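Local coordinates for uncharacterized protein (Silicibacter pomeroyi DSS-3, PDB 2QTP) that is of unknown function but has a variant of the Bacillus chorismate mutase fold and probably plays a part in amino-acid metabolism, at residues Ala32-Glu37 against Ala60-Arg65; Thr49-Thr54 against Ala96-Pro101; Gln129-Pro134 against Met164-Val169. All coordinates share one frame; numbering follows the deposited sequence.

Interaction 1: residues Ala32-Glu37 against Ala60-Arg65; sequences AVAVIE and ALLGER
Helix 49-70 packs on one face of the mixed sheet, and here its residue Leu62 lies over Ala32 and Ala34 of strand 21-37. CG of Leu62 is anti to the carbonyl carbon (chi1 -60°), which brings the isobutyl branch down onto the strand backbone. CD2 does most of the touching: it is 3.8 Å from Ala32 CB, 4.0 Å from Ala34 CB and 3.8 Å from the carbonyl carbon of Val33, which lies between the two alanines. The other methyl, Leu62 CD1, sits 3.8 Å from Ala32 O. This is helix-on-sheet packing: the axes of the short segments 32-37 and 60-65 approach to 7.7 Å, their directions 144° apart, so the helix heads back roughly against the strand. The small alanines are consistent with so close an approach: Ala32 CB fits beside the helix backbone, 3.4 Å from Leu62 O, and also meets Arg65 CB at 3.8 Å, one turn further on. The rest of Arg65 turns off toward Ile8 of strand 5-15. Cutting Leu62 back to an alanine here would probably open a gap above Ala32 and Ala34 and strip the apolar cover from that part of the strand. Leu62 also reaches Val167 on strand 162-171, the next strand of the sheet, while Val33 points its side chain to the other face, against Met164 and Ala166.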
# COMPACT_ATOMS: atom_id res chain seq x y z
N ALA A 32 4.78 2.27 2.17
CA ALA A 32 4.11 3.39 2.84
C ALA A 32 2.60 3.08 2.83
O ALA A 32 2.06 2.65 1.80
CB ALA A 32 4.43 4.75 2.14
N VAL A 33 1.96 3.27 3.98
CA VAL A 33 0.56 2.93 4.21
C VAL A 33 -0.20 4.15 4.78
O VAL A 33 0.34 4.89 5.63
CB VAL A 33 0.45 1.76 5.24
CG1 VAL A 33 -0.97 1.41 5.49
CG2 VAL A 33 1.21 0.57 4.73
N ALA A 34 -1.41 4.36 4.27
CA ALA A 34 -2.32 5.43 4.78
C ALA A 34 -3.62 4.79 5.19
O ALA A 34 -4.11 3.86 4.54
CB ALA A 34 -2.59 6.52 3.74
N VAL A 35 -4.14 5.25 6.32
CA VAL A 35 -5.44 4.84 6.83
C VAL A 35 -6.38 6.02 6.64
O VAL A 35 -6.17 7.09 7.20
CB VAL A 35 -5.39 4.38 8.30
CG1 VAL A 35 -6.79 3.92 8.79
CG2 VAL A 35 -4.32 3.27 8.48
N ILE A 36 -7.41 5.83 5.82
CA ILE A 36 -8.37 6.89 5.57
C ILE A 36 -9.79 6.45 5.88
O ILE A 36 -10.06 5.28 5.91
CB ILE A 36 -8.34 7.35 4.08
CG1 ILE A 36 -8.66 6.17 3.15
CG2 ILE A 36 -6.98 7.95 3.73
CD1 ILE A 36 -9.17 6.56 1.79
N GLU A 37 -10.68 7.41 6.11
CA GLU A 37 -12.09 7.15 6.25
C GLU A 37 -12.67 6.82 4.88
O GLU A 37 -12.34 7.46 3.89
CB GLU A 37 -12.80 8.37 6.86
CG GLU A 37 -14.33 8.21 7.01
CD GLU A 37 -15.04 9.47 7.54
OE1 GLU A 37 -14.79 9.84 8.71
OE2 GLU A 37 -15.83 10.08 6.77
N ALA A 60 0.48 8.92 -5.21
CA ALA A 60 1.56 9.88 -5.34
C ALA A 60 2.21 10.12 -3.97
O ALA A 60 3.43 10.12 -3.85
CB ALA A 60 1.02 11.19 -5.92
N LEU A 61 1.39 10.35 -2.95
CA LEU A 61 1.88 10.64 -1.62
C LEU A 61 2.70 9.47 -1.05
O LEU A 61 3.81 9.66 -0.55
CB LEU A 61 0.71 10.96 -0.68
CG LEU A 61 1.07 11.04 0.82
CD1 LEU A 61 1.97 12.24 1.11
CD2 LEU A 61 -0.18 11.14 1.64
N LEU A 62 2.14 8.27 -1.12
CA LEU A 62 2.77 7.07 -0.57
C LEU A 62 3.97 6.64 -1.40
O LEU A 62 5.00 6.19 -0.86
CB LEU A 62 1.74 5.94 -0.41
CG LEU A 62 0.54 6.18 0.51
CD1 LEU A 62 -0.58 5.06 0.43
CD2 LEU A 62 0.98 6.43 1.97
N GLY A 63 3.89 6.81 -2.72
CA GLY A 63 5.06 6.52 -3.57
C GLY A 63 6.26 7.41 -3.24
O GLY A 63 7.39 6.95 -3.24
N GLU A 64 6.00 8.68 -2.96
CA GLU A 64 7.01 9.65 -2.56
C GLU A 64 7.58 9.30 -1.19
O GLU A 64 8.78 9.43 -0.98
CB GLU A 64 6.43 11.07 -2.55
CG GLU A 64 7.32 12.15 -1.89
CD GLU A 64 8.60 12.47 -2.68
OE1 GLU A 64 8.59 12.34 -3.92
OE2 GLU A 64 9.62 12.89 -2.06
N ARG A 65 6.73 8.88 -0.25
CA ARG A 65 7.22 8.47 1.08
C ARG A 65 8.16 7.28 0.96
O ARG A 65 9.19 7.23 1.63
CB ARG A 65 6.08 8.14 2.06
CG ARG A 65 5.17 9.33 2.40
CD ARG A 65 5.90 10.52 3.05
NE ARG A 65 6.48 10.12 4.33
CZ ARG A 65 5.91 10.24 5.53
NH1 ARG A 65 4.71 10.81 5.68
NH2 ARG A 65 6.57 9.79 6.60

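Interaction 2: residues Thr49-Thr54 against Ala96-Pro101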
# COMPACT_ATOMS: atom_id res chain seq x y z
N THR A 49 -16.18 7.74 -8.08
CA THR A 49 -15.26 8.79 -8.50
C THR A 49 -14.45 9.32 -7.32
O THR A 49 -13.23 9.47 -7.41
CB THR A 49 -16.06 9.93 -9.18
OG1 THR A 49 -16.64 9.42 -10.38
CG2 THR A 49 -15.20 11.19 -9.51
N GLU A 50 -15.13 9.60 -6.21
CA GLU A 50 -14.50 10.22 -5.07
C GLU A 50 -13.35 9.35 -4.54
O GLU A 50 -12.30 9.88 -4.17
CB GLU A 50 -15.55 10.48 -3.97
CG GLU A 50 -15.01 11.30 -2.80
CD GLU A 50 -15.95 11.39 -1.59
OE1 GLU A 50 -17.20 11.26 -1.73
OE2 GLU A 50 -15.39 11.61 -0.49
N LEU A 51 -13.51 8.03 -4.55
CA LEU A 51 -12.41 7.16 -4.14
C LEU A 51 -11.28 7.07 -5.18
O LEU A 51 -10.15 6.87 -4.78
CB LEU A 51 -12.88 5.76 -3.74
CG LEU A 51 -13.47 5.59 -2.33
CD1 LEU A 51 -13.93 4.16 -2.14
CD2 LEU A 51 -12.52 5.97 -1.22
N MSE A 52 -11.59 7.19 -6.49
CA MSE A 52 -10.56 7.17 -7.51
C MSE A 52 -9.71 8.42 -7.43
O MSE A 52 -8.49 8.35 -7.54
CB MSE A 52 -11.15 7.04 -8.93
CG MSE A 52 -12.01 5.79 -9.18
SE MSE A 52 -12.49 5.51 -10.99
CE MSE A 52 -13.47 3.84 -10.64
N ASP A 53 -10.36 9.57 -7.24
CA ASP A 53 -9.64 10.84 -7.08
C ASP A 53 -8.78 10.81 -5.83
O ASP A 53 -7.63 11.20 -5.87
CB ASP A 53 -10.61 12.02 -7.01
CG ASP A 53 -11.33 12.27 -8.32
OD1 ASP A 53 -10.88 11.82 -9.39
OD2 ASP A 53 -12.38 12.93 -8.25
N THR A 54 -9.30 10.28 -4.72
CA THR A 54 -8.49 10.13 -3.46
C THR A 54 -7.30 9.16 -3.65
O THR A 54 -6.21 9.40 -3.19
CB THR A 54 -9.38 9.65 -2.28
OG1 THR A 54 -10.38 10.63 -2.04
CG2 THR A 54 -8.60 9.45 -1.00
N ALA A 96 -10.97 -1.56 -5.10
CA ALA A 96 -10.73 -1.44 -6.55
C ALA A 96 -10.63 0.02 -7.00
O ALA A 96 -9.72 0.38 -7.76
CB ALA A 96 -11.79 -2.16 -7.31
N ALA A 97 -11.57 0.85 -6.55
CA ALA A 97 -11.66 2.24 -6.95
C ALA A 97 -10.44 2.98 -6.48
O ALA A 97 -9.81 3.72 -7.23
CB ALA A 97 -12.95 2.90 -6.40
N ILE A 98 -10.12 2.81 -5.20
CA ILE A 98 -8.96 3.48 -4.64
C ILE A 98 -7.65 3.09 -5.38
O ILE A 98 -6.81 3.94 -5.59
CB ILE A 98 -8.91 3.37 -3.05
CG1 ILE A 98 -8.70 4.77 -2.45
CG2 ILE A 98 -7.89 2.41 -2.61
CD1 ILE A 98 -8.62 4.86 -1.00
N LEU A 99 -7.56 1.89 -5.92
CA LEU A 99 -6.38 1.41 -6.65
C LEU A 99 -6.40 1.63 -8.16
O LEU A 99 -5.46 1.25 -8.87
CB LEU A 99 -6.24 -0.12 -6.42
CG LEU A 99 -5.94 -0.59 -4.98
CD1 LEU A 99 -5.97 -2.12 -4.88
CD2 LEU A 99 -4.62 0.01 -4.44
N HIS A 100 -7.50 2.16 -8.66
CA HIS A 100 -7.72 2.32 -10.11
C HIS A 100 -6.69 3.20 -10.84
O HIS A 100 -6.11 2.77 -11.82
CB HIS A 100 -9.14 2.82 -10.34
CG HIS A 100 -9.45 3.08 -11.77
ND1 HIS A 100 -9.83 2.09 -12.64
CD2 HIS A 100 -9.39 4.23 -12.50
CE1 HIS A 100 -10.00 2.61 -13.85
NE2 HIS A 100 -9.73 3.91 -13.79
N PRO A 101 -6.45 4.43 -10.36
CA PRO A 101 -5.49 5.28 -11.09
C PRO A 101 -4.10 4.73 -11.15
O PRO A 101 -3.66 4.12 -10.18
CB PRO A 101 -5.49 6.58 -10.27
CG PRO A 101 -6.05 6.22 -8.96
CD PRO A 101 -7.05 5.15 -9.23
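Leu51, in the first turn of helix 49-70, meets helix 92-98 with both backbone and side chain. Its CB lies 3.9 Å from Ala97 CB, and its CD2 slants across the end of Ile98, 4.1 Å from CD1. Leu51 O receives a CA-H...O contact from Ile98 CA at 3.6 Å, with 162° at the hydrogen. Met52, a selenomethionine, makes the reciprocal contact: its CA lies 3.5 Å from Ala97 O. From there the side chain runs extended beyond CG (chi2 -171°), passing the methyl of Ala97 and reaching His100. SE stands 4.1 Å from the centroid of the imidazole, 31° off the ring normal, and CE lies over the same ring, offset toward its rim. The carbonyl of Met52 faces the proline after the histidine, with O 3.5 Å from Pro101 CG. Thr54, a turn after Glu50, uses OG1 as well as N to bond Glu50 O, the two donors arriving from opposite faces of that carbonyl's plane. Ile98 continues inward to Ile36 and Ile163 on the sheet. The contact thus packs the first turns of helix 49-70 against the C-terminal end of helix 92-98 and the turn that follows, beside the mixed sheet.

Interaction 3: residues Gln129-Pro134 against Met164-Val169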
# COMPACT_ATOMS: atom_id res chain seq x y z
N GLN A 129 -5.13 -7.07 10.73
CA GLN A 129 -4.90 -8.11 9.75
C GLN A 129 -3.82 -7.68 8.77
O GLN A 129 -3.72 -6.49 8.37
CB GLN A 129 -6.14 -8.42 8.93
CG GLN A 129 -7.22 -9.22 9.59
CD GLN A 129 -8.31 -9.57 8.58
OE1 GLN A 129 -8.04 -9.75 7.40
NE2 GLN A 129 -9.55 -9.66 9.05
N VAL A 130 -3.04 -8.68 8.37
CA VAL A 130 -1.93 -8.51 7.46
C VAL A 130 -2.37 -8.36 6.00
O VAL A 130 -3.21 -9.10 5.51
CB VAL A 130 -0.90 -9.68 7.60
CG1 VAL A 130 0.13 -9.61 6.49
CG2 VAL A 130 -0.26 -9.69 9.01
N LEU A 131 -1.81 -7.35 5.33
CA LEU A 131 -2.08 -7.11 3.91
C LEU A 131 -0.78 -7.41 3.19
O LEU A 131 0.27 -6.88 3.54
CB LEU A 131 -2.49 -5.63 3.67
CG LEU A 131 -2.72 -5.07 2.26
CD1 LEU A 131 -3.92 -5.74 1.55
CD2 LEU A 131 -2.90 -3.52 2.37
N ASP A 132 -0.86 -8.27 2.18
CA ASP A 132 0.29 -8.60 1.39
C ASP A 132 0.36 -7.65 0.20
O ASP A 132 -0.58 -7.59 -0.59
CB ASP A 132 0.16 -10.04 0.92
CG ASP A 132 1.49 -10.80 0.98
OD1 ASP A 132 2.57 -10.29 0.52
OD2 ASP A 132 1.42 -11.95 1.47
N VAL A 133 1.43 -6.87 0.10
CA VAL A 133 1.60 -5.95 -1.02
C VAL A 133 2.49 -6.62 -2.09
O VAL A 133 3.63 -6.92 -1.85
CB VAL A 133 2.21 -4.62 -0.58
CG1 VAL A 133 2.11 -3.59 -1.74
CG2 VAL A 133 1.53 -4.13 0.69
N PRO A 134 1.94 -6.86 -3.28
CA PRO A 134 2.72 -7.49 -4.33
C PRO A 134 3.84 -6.58 -4.87
O PRO A 134 3.76 -5.36 -4.76
CB PRO A 134 1.67 -7.79 -5.40
CG PRO A 134 0.58 -6.88 -5.13
CD PRO A 134 0.57 -6.55 -3.70
N MSE A 164 -7.28 0.90 4.30
CA MSE A 164 -5.84 0.92 4.51
C MSE A 164 -5.22 0.70 3.12
O MSE A 164 -5.44 -0.32 2.48
CB MSE A 164 -5.40 -0.16 5.51
CG MSE A 164 -3.99 -0.06 5.94
SE MSE A 164 -3.39 -1.30 7.24
CE MSE A 164 -3.39 -2.97 6.17
N VAL A 165 -4.52 1.71 2.63
CA VAL A 165 -3.94 1.68 1.28
C VAL A 165 -2.41 1.65 1.40
O VAL A 165 -1.86 2.37 2.19
CB VAL A 165 -4.37 2.97 0.54
CG1 VAL A 165 -3.90 2.93 -0.92
CG2 VAL A 165 -5.91 3.17 0.67
N ALA A 166 -1.73 0.85 0.59
CA ALA A 166 -0.30 0.69 0.62
C ALA A 166 0.34 0.77 -0.77
O ALA A 166 -0.22 0.29 -1.77
CB ALA A 166 0.08 -0.68 1.28
N VAL A 167 1.52 1.40 -0.82
CA VAL A 167 2.40 1.41 -2.00
C VAL A 167 3.79 0.92 -1.55
O VAL A 167 4.31 1.35 -0.51
CB VAL A 167 2.49 2.82 -2.61
CG1 VAL A 167 3.59 2.89 -3.66
CG2 VAL A 167 1.08 3.28 -3.16
N ALA A 168 4.37 0.01 -2.33
CA ALA A 168 5.69 -0.56 -2.02
C ALA A 168 6.62 -0.37 -3.21
O ALA A 168 6.16 -0.31 -4.35
CB ALA A 168 5.56 -2.04 -1.69
N VAL A 169 7.91 -0.27 -2.91
CA VAL A 169 8.99 -0.10 -3.87
C VAL A 169 10.18 -0.90 -3.32
O VAL A 169 10.35 -1.02 -2.11
CB VAL A 169 9.39 1.41 -4.02
CG1 VAL A 169 10.44 1.58 -5.09
CG2 VAL A 169 8.16 2.27 -4.37
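Leu131 and Met164, a selenomethionine, reach toward each other tip to tip between two layers of strands. The terminal methyl of Met164 does the touching: CE is 3.8 Å from Leu131 CB and 3.9 Å from Leu131 CD2. The Met164 chain is extended as far as SE and then turns at its last torsion (chi3 70°), which carries CE to the leucine. Leu131 CD2 also approaches Ala166 CB at 4.3 Å. Further along, Val133 straddles two alanines: its CG2 meets Ala166 CB at 3.8 Å and its CG1 meets Ala168 CB at 3.8 Å. The fork stands this way because CG1 is anti to the backbone N (chi1 -169°) while CG2 lies beside it, so each branch has its own alanine. Every side chain in this first shell that packs between the two strands is apolar, and no hydrogen bond crosses between the segments. The next shell fixes both backbones. Leu131 and Val133 are backbone hydrogen-bonded to Val152 and Ile150 of strand 148-152, and Asp132 O accepts a hydrogen bond from Ser83 OG. On the other layer, Met164 and Ala166 are backbone hydrogen-bonded to Met85 and Ser83 of strand 79-86, and Val165 to Ala34 of strand 21-37. Val31 of that neighbouring strand touches Ala166 and Ala168, and Leu154 also lies against Met164. The axes of the short segments 131-134 and 164-169 run in the same general sense, inclined by 42°; their close approach, 7.4 Å, goes with the small alanines facing Val133. The inward residues interlock without backbone bonds between the strands, as in face-to-face packing of beta sheets, here a two-stranded antiparallel sheet laid over the larger mixed one.

Overall arrangement
From the N terminus, strand 21-37 leads into helix 49-70, and interaction 1 closes that excursion by bringing the helix back along the strand. Before it closes, the first turn of the same helix has already opened interaction 2, which closes at the end of helix 92-98 and the turn after it; the two contacts therefore cross along the chain. Interaction 3 follows in series, after the unmodelled residues 104-116, packing 129-134 on the last strand, 162-171. That strand neighbours 21-37, with a probable backbone bond Ala32-Val167, so interactions 1 and 3 load opposite faces of one sheet. Ile98 of interaction 2 touches Val165 of interaction 3. Together they stack helices, mixed sheet and two-stranded sheet.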